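Local coordinates for enterochelin esterase (Salmonella enterica subsp. enterica serovar Typhimurium, PDB 3MGA), which probably hydrolyses the ester bonds of the siderophore enterobactin in its ferric form, which would let the cell release the iron it carries, at residues G11-W16 and W37-Q42; C96-E101 and L128-A133. One frame throughout, in Å; residues are numbered along the deposited sequence.

Interaction 1: G11-W16 and W37-Q42; sequences GSEAWW and WWRDPQ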
ATOM      1  N   GLY A  11      11.497  20.456  27.291  1.00 90.65           N
ATOM      2  CA  GLY A  11      12.721  19.661  27.195  1.00 90.16           C
ATOM      3  C   GLY A  11      13.067  18.896  28.463  1.00 92.61           C
ATOM      4  O   GLY A  11      14.089  18.207  28.514  1.00 93.09           O
ATOM      5  N   SER A  12      12.222  19.010  29.487  1.00 94.58           N
ATOM      6  CA  SER A  12      12.447  18.324  30.755  1.00 97.04           C
ATOM      7  C   SER A  12      11.879  16.912  30.699  1.00 94.64           C
ATOM      8  O   SER A  12      11.139  16.568  29.773  1.00 91.10           O
ATOM      9  CB  SER A  12      11.802  19.100  31.905  1.00100.88           C
ATOM     10  OG  SER A  12      10.406  19.236  31.712  1.00 99.50           O
ATOM     11  N   GLU A  13      12.229  16.100  31.692  1.00 96.70           N
ATOM     12  CA  GLU A  13      11.754  14.720  31.768  1.00 95.46           C
ATOM     13  C   GLU A  13      10.231  14.683  31.857  1.00 94.51           C
ATOM     14  O   GLU A  13       9.582  13.904  31.161  1.00 91.57           O
ATOM     15  CB  GLU A  13      12.370  14.001  32.975  1.00 99.01           C
ATOM     16  CG  GLU A  13      11.948  12.537  33.123  1.00 99.05           C
ATOM     17  CD  GLU A  13      12.356  11.675  31.937  1.00 97.07           C
ATOM     18  OE1 GLU A  13      13.394  11.975  31.307  1.00 96.33           O
ATOM     19  OE2 GLU A  13      11.648  10.684  31.649  1.00 94.81           O
ATOM     20  N   ALA A  14       9.673  15.533  32.717  1.00 97.36           N
ATOM     21  CA  ALA A  14       8.224  15.618  32.910  1.00 97.13           C
ATOM     22  C   ALA A  14       7.511  16.120  31.649  1.00 93.38           C
ATOM     23  O   ALA A  14       6.345  15.795  31.415  1.00 91.88           O
ATOM     24  CB  ALA A  14       7.904  16.525  34.094  1.00101.34           C
ATOM     25  N   TRP A  15       8.212  16.917  30.848  1.00 92.18           N
ATOM     26  CA  TRP A  15       7.653  17.451  29.614  1.00 89.14           C
ATOM     27  C   TRP A  15       7.554  16.352  28.553  1.00 84.92           C
ATOM     28  O   TRP A  15       6.575  16.297  27.807  1.00 82.67           O
ATOM     29  CB  TRP A  15       8.497  18.620  29.109  1.00 89.77           C
ATOM     30  CG  TRP A  15       7.952  19.271  27.888  1.00 87.40           C
ATOM     31  CD1 TRP A  15       7.018  20.264  27.836  1.00 88.46           C
ATOM     32  CD2 TRP A  15       8.316  18.989  26.535  1.00 85.39           C
ATOM     33  NE1 TRP A  15       6.774  20.616  26.532  1.00 86.81           N
ATOM     34  CE2 TRP A  15       7.558  19.847  25.711  1.00 85.25           C
ATOM     35  CE3 TRP A  15       9.208  18.089  25.936  1.00 84.06           C
ATOM     36  CZ2 TRP A  15       7.663  19.832  24.319  1.00 82.74           C
ATOM     37  CZ3 TRP A  15       9.313  18.077  24.552  1.00 80.62           C
ATOM     38  CH2 TRP A  15       8.545  18.943  23.760  1.00 80.54           C
ATOM     39  N   TRP A  16       8.565  15.485  28.481  1.00 83.92           N
ATOM     40  CA  TRP A  16       8.547  14.372  27.521  1.00 80.54           C
ATOM     41  C   TRP A  16       7.453  13.344  27.834  1.00 80.50           C
ATOM     42  O   TRP A  16       6.966  12.656  26.933  1.00 77.62           O
ATOM     43  CB  TRP A  16       9.910  13.677  27.423  1.00 80.04           C
ATOM     44  CG  TRP A  16      10.922  14.448  26.634  1.00 77.02           C
ATOM     45  CD1 TRP A  16      12.036  15.074  27.105  1.00 78.32           C
ATOM     46  CD2 TRP A  16      10.888  14.696  25.226  1.00 71.26           C
ATOM     47  NE1 TRP A  16      12.713  15.677  26.073  1.00 75.02           N
ATOM     48  CE2 TRP A  16      12.024  15.465  24.909  1.00 71.27           C
ATOM     49  CE3 TRP A  16      10.009  14.334  24.197  1.00 66.97           C
ATOM     50  CZ2 TRP A  16      12.307  15.880  23.606  1.00 69.96           C
ATOM     51  CZ3 TRP A  16      10.288  14.749  22.903  1.00 64.31           C
ATOM     52  CH2 TRP A  16      11.427  15.514  22.620  1.00 64.94           C
ATOM     53  N   TRP A  37       7.719  15.399  17.136  1.00 48.20           N
ATOM     54  CA  TRP A  37       8.758  15.542  18.142  1.00 50.42           C
ATOM     55  C   TRP A  37       9.705  14.343  18.129  1.00 50.10           C
ATOM     56  O   TRP A  37       9.278  13.197  17.981  1.00 48.36           O
ATOM     57  CB  TRP A  37       8.159  15.636  19.543  1.00 52.18           C
ATOM     58  CG  TRP A  37       7.081  16.651  19.728  1.00 54.00           C
ATOM     59  CD1 TRP A  37       5.736  16.417  19.733  1.00 56.02           C
ATOM     60  CD2 TRP A  37       7.246  18.052  19.955  1.00 57.57           C
ATOM     61  NE1 TRP A  37       5.052  17.588  19.946  1.00 57.00           N
ATOM     62  CE2 TRP A  37       5.954  18.609  20.086  1.00 58.40           C
ATOM     63  CE3 TRP A  37       8.361  18.897  20.059  1.00 60.78           C
ATOM     64  CZ2 TRP A  37       5.745  19.973  20.315  1.00 58.33           C
ATOM     65  CZ3 TRP A  37       8.151  20.254  20.289  1.00 61.34           C
ATOM     66  CH2 TRP A  37       6.853  20.776  20.414  1.00 60.69           C
ATOM     67  N   TRP A  38      10.994  14.630  18.274  1.00 51.79           N
ATOM     68  CA  TRP A  38      12.026  13.607  18.360  1.00 51.63           C
ATOM     69  C   TRP A  38      12.978  14.057  19.452  1.00 54.42           C
ATOM     70  O   TRP A  38      13.439  15.198  19.447  1.00 55.38           O
ATOM     71  CB  TRP A  38      12.774  13.402  17.037  1.00 49.85           C
ATOM     72  CG  TRP A  38      13.852  12.333  17.134  1.00 49.91           C
ATOM     73  CD1 TRP A  38      13.664  10.977  17.177  1.00 48.72           C
ATOM     74  CD2 TRP A  38      15.274  12.541  17.192  1.00 51.59           C
ATOM     75  NE1 TRP A  38      14.881  10.331  17.268  1.00 49.25           N
ATOM     76  CE2 TRP A  38      15.882  11.267  17.277  1.00 50.56           C
ATOM     77  CE3 TRP A  38      16.089  13.680  17.185  1.00 53.27           C
ATOM     78  CZ2 TRP A  38      17.265  11.102  17.348  1.00 51.16           C
ATOM     79  CZ3 TRP A  38      17.467  13.515  17.260  1.00 56.03           C
ATOM     80  CH2 TRP A  38      18.039  12.235  17.341  1.00 55.68           C
ATOM     81  N   ARG A  39      13.237  13.162  20.401  1.00 56.32           N
ATOM     82  CA  ARG A  39      14.127  13.439  21.517  1.00 59.98           C
ATOM     83  C   ARG A  39      15.515  12.915  21.177  1.00 61.29           C
ATOM     84  O   ARG A  39      15.695  11.717  20.956  1.00 61.32           O
ATOM     85  CB  ARG A  39      13.617  12.759  22.787  1.00 61.13           C
ATOM     86  CG  ARG A  39      14.431  13.082  24.034  1.00 66.77           C
ATOM     87  CD  ARG A  39      13.840  12.422  25.269  1.00 69.59           C
ATOM     88  NE  ARG A  39      14.465  12.899  26.499  1.00 75.20           N
ATOM     89  CZ  ARG A  39      14.147  12.478  27.723  1.00 78.74           C
ATOM     90  NH1 ARG A  39      13.206  11.552  27.905  1.00 78.03           N
ATOM     91  NH2 ARG A  39      14.774  12.986  28.775  1.00 82.57           N
ATOM     92  N   ASP A  40      16.494  13.813  21.131  1.00 63.14           N
ATOM     93  CA  ASP A  40      17.863  13.425  20.824  1.00 64.79           C
ATOM     94  C   ASP A  40      18.429  12.696  22.037  1.00 67.21           C
ATOM     95  O   ASP A  40      18.456  13.253  23.132  1.00 69.52           O
ATOM     96  CB  ASP A  40      18.702  14.663  20.481  1.00 66.22           C
ATOM     97  CG  ASP A  40      20.076  14.314  19.929  1.00 67.59           C
ATOM     98  OD1 ASP A  40      20.629  13.253  20.287  1.00 70.31           O
ATOM     99  OD2 ASP A  40      20.613  15.116  19.139  1.00 67.21           O
ATOM    100  N   PRO A  41      18.865  11.435  21.857  1.00 67.75           N
ATOM    101  CA  PRO A  41      19.408  10.711  23.002  1.00 70.66           C
ATOM    102  C   PRO A  41      20.817  11.149  23.403  1.00 73.73           C
ATOM    103  O   PRO A  41      21.262  10.801  24.494  1.00 76.37           O
ATOM    104  CB  PRO A  41      19.421   9.241  22.538  1.00 69.74           C
ATOM    105  CG  PRO A  41      18.933   9.220  21.142  1.00 67.05           C
ATOM    106  CD  PRO A  41      18.868  10.619  20.631  1.00 66.00           C
ATOM    107  N   GLN A  42      21.505  11.902  22.540  1.00 73.98           N
ATOM    108  CA  GLN A  42      22.879  12.355  22.826  1.00 77.35           C
ATOM    109  C   GLN A  42      22.955  13.782  23.401  1.00 79.60           C
ATOM    110  O   GLN A  42      24.015  14.408  23.379  1.00 82.12           O
ATOM    111  CB  GLN A  42      23.760  12.228  21.576  1.00 76.52           C
ATOM    112  CG  GLN A  42      23.768  10.818  20.979  1.00 75.27           C
ATOM    113  CD  GLN A  42      24.625  10.704  19.729  1.00 74.84           C
ATOM    114  OE1 GLN A  42      25.798  11.070  19.730  1.00 77.05           O
ATOM    115  NE2 GLN A  42      24.047  10.162  18.664  1.00 71.98           N
TER

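Interaction 2: C96-E101 and L128-A133; sequences CFIPTE and LPQAIA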
ATOM      1  N   CYS A  96       8.598   8.268   9.094  1.00 39.21           N
ATOM      2  CA  CYS A  96       9.754   7.788   9.822  1.00 41.44           C
ATOM      3  C   CYS A  96      10.715   8.954   9.920  1.00 42.66           C
ATOM      4  O   CYS A  96      10.594   9.909   9.156  1.00 43.17           O
ATOM      5  CB  CYS A  96      10.398   6.582   9.107  1.00 41.70           C
ATOM      6  SG  CYS A  96      10.965   6.873   7.397  0.88 43.39           S
ATOM      7  N   PHE A  97      11.625   8.918  10.887  1.00 44.51           N
ATOM      8  CA  PHE A  97      12.607   9.987  11.005  1.00 46.41           C
ATOM      9  C   PHE A  97      13.965   9.430  10.619  1.00 47.86           C
ATOM     10  O   PHE A  97      14.184   8.222  10.684  1.00 48.67           O
ATOM     11  CB  PHE A  97      12.688  10.570  12.424  1.00 47.52           C
ATOM     12  CG  PHE A  97      11.355  10.912  13.033  1.00 47.94           C
ATOM     13  CD1 PHE A  97      10.406  11.632  12.319  1.00 48.75           C
ATOM     14  CD2 PHE A  97      11.092  10.599  14.364  1.00 48.37           C
ATOM     15  CE1 PHE A  97       9.180  11.964  12.898  1.00 48.82           C
ATOM     16  CE2 PHE A  97       9.881  10.940  14.952  1.00 48.16           C
ATOM     17  CZ  PHE A  97       8.924  11.623  14.217  1.00 47.77           C
ATOM     18  N   ILE A  98      14.873  10.316  10.217  1.00 49.85           N
ATOM     19  CA  ILE A  98      16.219   9.921   9.845  1.00 51.33           C
ATOM     20  C   ILE A  98      17.227  10.844  10.537  1.00 54.23           C
ATOM     21  O   ILE A  98      17.747  11.788   9.925  1.00 54.55           O
ATOM     22  CB  ILE A  98      16.437   9.977   8.328  1.00 51.81           C
ATOM     23  CG1 ILE A  98      15.319   9.236   7.592  1.00 49.45           C
ATOM     24  CG2 ILE A  98      17.812   9.405   7.973  1.00 51.55           C
ATOM     25  CD1 ILE A  98      15.468   9.248   6.099  1.00 51.46           C
ATOM     26  N   PRO A  99      17.494  10.582  11.830  1.00 55.44           N
ATOM     27  CA  PRO A  99      18.456  11.389  12.567  1.00 57.89           C
ATOM     28  C   PRO A  99      19.867  10.980  12.172  1.00 60.39           C
ATOM     29  O   PRO A  99      20.245   9.827  12.377  1.00 62.67           O
ATOM     30  CB  PRO A  99      18.158  11.052  14.029  1.00 57.77           C
ATOM     31  CG  PRO A  99      17.536   9.714  14.000  1.00 57.25           C
ATOM     32  CD  PRO A  99      16.893   9.526  12.663  1.00 54.55           C
ATOM     33  N   THR A 100      20.627  11.912  11.598  1.00 61.74           N
ATOM     34  CA  THR A 100      21.985  11.628  11.140  1.00 64.20           C
ATOM     35  C   THR A 100      22.969  12.760  11.400  1.00 66.92           C
ATOM     36  O   THR A 100      22.575  13.897  11.655  1.00 66.80           O
ATOM     37  CB  THR A 100      22.008  11.359   9.619  1.00 63.80           C
ATOM     38  OG1 THR A 100      23.367  11.182   9.186  1.00 66.28           O
ATOM     39  CG2 THR A 100      21.392  12.531   8.855  1.00 61.08           C
ATOM     40  N   GLU A 101      24.253  12.417  11.330  1.00 69.72           N
ATOM     41  CA  GLU A 101      25.341  13.373  11.500  1.00 73.34           C
ATOM     42  C   GLU A 101      25.759  13.884  10.131  1.00 74.20           C
ATOM     43  O   GLU A 101      26.522  14.839  10.027  1.00 77.20           O
ATOM     44  CB  GLU A 101      26.557  12.706  12.149  1.00 76.24           C
ATOM     45  CG  GLU A 101      26.323  12.104  13.526  1.00 77.42           C
ATOM     46  CD  GLU A 101      27.568  11.430  14.081  1.00 82.33           C
ATOM     47  OE1 GLU A 101      28.602  11.401  13.378  1.00 84.55           O
ATOM     48  OE2 GLU A 101      27.517  10.924  15.222  1.00 86.08           O
ATOM     49  N   LEU A 128      17.494   6.724   3.908  1.00 56.96           N
ATOM     50  CA  LEU A 128      16.454   5.774   4.385  1.00 56.55           C
ATOM     51  C   LEU A 128      16.950   4.513   5.104  1.00 60.52           C
ATOM     52  O   LEU A 128      16.269   4.023   6.001  1.00 59.72           O
ATOM     53  CB  LEU A 128      15.484   5.393   3.257  1.00 56.47           C
ATOM     54  CG  LEU A 128      14.517   6.500   2.809  1.00 53.45           C
ATOM     55  CD1 LEU A 128      13.686   6.047   1.621  1.00 53.72           C
ATOM     56  CD2 LEU A 128      13.607   6.931   3.951  1.00 47.02           C
ATOM     57  N   PRO A 129      18.117   3.965   4.718  1.00 66.08           N
ATOM     58  CA  PRO A 129      18.547   2.804   5.501  1.00 70.83           C
ATOM     59  C   PRO A 129      18.770   3.150   6.986  1.00 69.92           C
ATOM     60  O   PRO A 129      18.719   2.257   7.838  1.00 72.74           O
ATOM     61  CB  PRO A 129      19.862   2.391   4.830  1.00 77.29           C
ATOM     62  CG  PRO A 129      19.714   2.842   3.418  1.00 77.43           C
ATOM     63  CD  PRO A 129      18.905   4.122   3.481  1.00 69.51           C
ATOM     64  N   GLN A 130      19.014   4.430   7.276  1.00 66.80           N
ATOM     65  CA  GLN A 130      19.233   4.910   8.641  1.00 66.37           C
ATOM     66  C   GLN A 130      17.923   5.352   9.311  1.00 61.17           C
ATOM     67  O   GLN A 130      17.919   5.733  10.488  1.00 61.62           O
ATOM     68  CB  GLN A 130      20.212   6.094   8.630  1.00 68.13           C
ATOM     69  CG  GLN A 130      21.606   5.777   8.070  1.00 75.52           C
ATOM     70  CD  GLN A 130      22.547   6.988   8.069  1.00 78.91           C
ATOM     71  OE1 GLN A 130      22.113   8.137   8.175  1.00 76.15           O
ATOM     72  NE2 GLN A 130      23.841   6.727   7.934  1.00 88.11           N
ATOM     73  N   ALA A 131      16.824   5.308   8.559  1.00 56.53           N
ATOM     74  CA  ALA A 131      15.512   5.712   9.060  1.00 52.07           C
ATOM     75  C   ALA A 131      14.999   4.827  10.190  1.00 51.49           C
ATOM     76  O   ALA A 131      15.298   3.641  10.245  1.00 53.99           O
ATOM     77  CB  ALA A 131      14.503   5.731   7.924  1.00 50.32           C
ATOM     78  N   ILE A 132      14.218   5.428  11.088  1.00 48.61           N
ATOM     79  CA  ILE A 132      13.652   4.727  12.232  1.00 49.03           C
ATOM     80  C   ILE A 132      12.201   5.143  12.467  1.00 46.75           C
ATOM     81  O   ILE A 132      11.767   6.211  12.025  1.00 44.74           O
ATOM     82  CB  ILE A 132      14.444   5.031  13.528  1.00 51.62           C
ATOM     83  CG1 ILE A 132      14.345   6.522  13.889  1.00 52.24           C
ATOM     84  CG2 ILE A 132      15.909   4.608  13.388  1.00 53.31           C
ATOM     85  CD1 ILE A 132      15.144   6.915  15.123  1.00 59.89           C
ATOM     86  N   ALA A 133      11.459   4.288  13.163  1.00 47.08           N
ATOM     87  CA  ALA A 133      10.080   4.571  13.519  1.00 45.81           C
ATOM     88  C   ALA A 133      10.102   5.678  14.561  1.00 46.21           C
ATOM     89  O   ALA A 133      11.163   6.142  14.952  1.00 46.51           O
ATOM     90  CB  ALA A 133       9.418   3.345  14.087  1.00 46.90           C
TER

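Interaction 1: G11-W16 and W37-Q42
Arg39 lies along one face of the Trp16 indole, its chain fully extended with CG anti to the backbone N (chi1 -176°). CB lies over the six-membered ring and CG above its CE2-CZ2 bond, CD sits 3.5 Å from the centroid of the five-membered ring as a CH-pi contact, and the guanidinium ends flat above CD1, its plane 13° from the indole in a parallel stack. Glu13 takes the guanidinium at its edge: Arg39 NH2 gives OE1 a bond of 3.1 Å, almost in the guanidinium plane, and NH1 adds a weak one. The contact sets the short N-terminal helix 13-17, with Ser12 as N-cap, against the end of strand 32-39 in the E-set-related N-terminal domain. Asp79 gives the two stacked donors a carboxylate oxygen each: OD1 bonds to Trp16 NE1 and OD2 forms a salt bridge with Arg39 NE. On the far face of Trp16 lies Trp15, with CZ3 over the ring. Trp15 in turn points the CZ2-CH2 edge of its indole at the face of Trp37, a T-shaped pair with six-membered centroids 5.2 Å apart and planes at 88°. Trp37 CB meets the Trp16 edge at CZ3, while Trp37 NE1 bonds to Glu23.

Interaction 2: C96-E101 and L128-A133
Ile98 carries CG1 beside its backbone N and anti to the carbonyl carbon (chi1 -50°), and with chi2 at -180° the branch reaches out to Ala131 and Leu128. Its CG1 lies 3.6 Å from Ala131 CB, and CD1 goes on to meet Leu128 CD2 at 3.7 Å. Cys96, whose SG sits between backbone N and carbonyl carbon (chi1 59°), adds its sulfur to the same apolar patch, 3.8 Å from Ala131 CB. Between the two segments Phe97 and Ile132 form a single antiparallel bridge, a hydrogen-bonded pair: Phe97 N gives to Ile132 O at 2.9 Å, and Ile132 N returns a bond to Phe97 O at 2.8 Å. Phe97 O also receives a CA-H...O contact from Ala131. This ties the loop after helix 117-127 to strand 92-100, which pairs with the outermost strand 52-57 in one of the N-terminal domain's two four-stranded antiparallel sheets; Tyr56 of that strand touches both Cys96 and Leu128. Beyond the bridge, Ile132 CD1 packs at 3.8 Å on CG of the Pro99 ring. At the exposed end, Gln130 stretches its chain alongside the strand until OE1 accepts a weak bond from Thr100 OG1, a hydroxyl that also bonds to Arg102 N.

Both interactions belong to the N-terminal domain but attach different pieces to different sheets. Interaction 1 lies farther out, its centre about 32 Å from the chain's, with two of six touching residues buried; in interaction 2, at about 21 Å, five of ten are. Interaction 1 fixes a terminal helix to strand 32-39 almost entirely through side chains, by indoles, a stacked cation and a salt bridge. Interaction 2 holds a loop to strand 92-100 by backbone bonds, with aliphatic side chains and the Cys96 sulfur packed around them. The centres are about 17 Å apart, yet Trp38, on the strand's other side from Arg39, packs CZ2 on Pro99 CB at 3.4 Å and meets Phe97 and Ile132, joining the sheets.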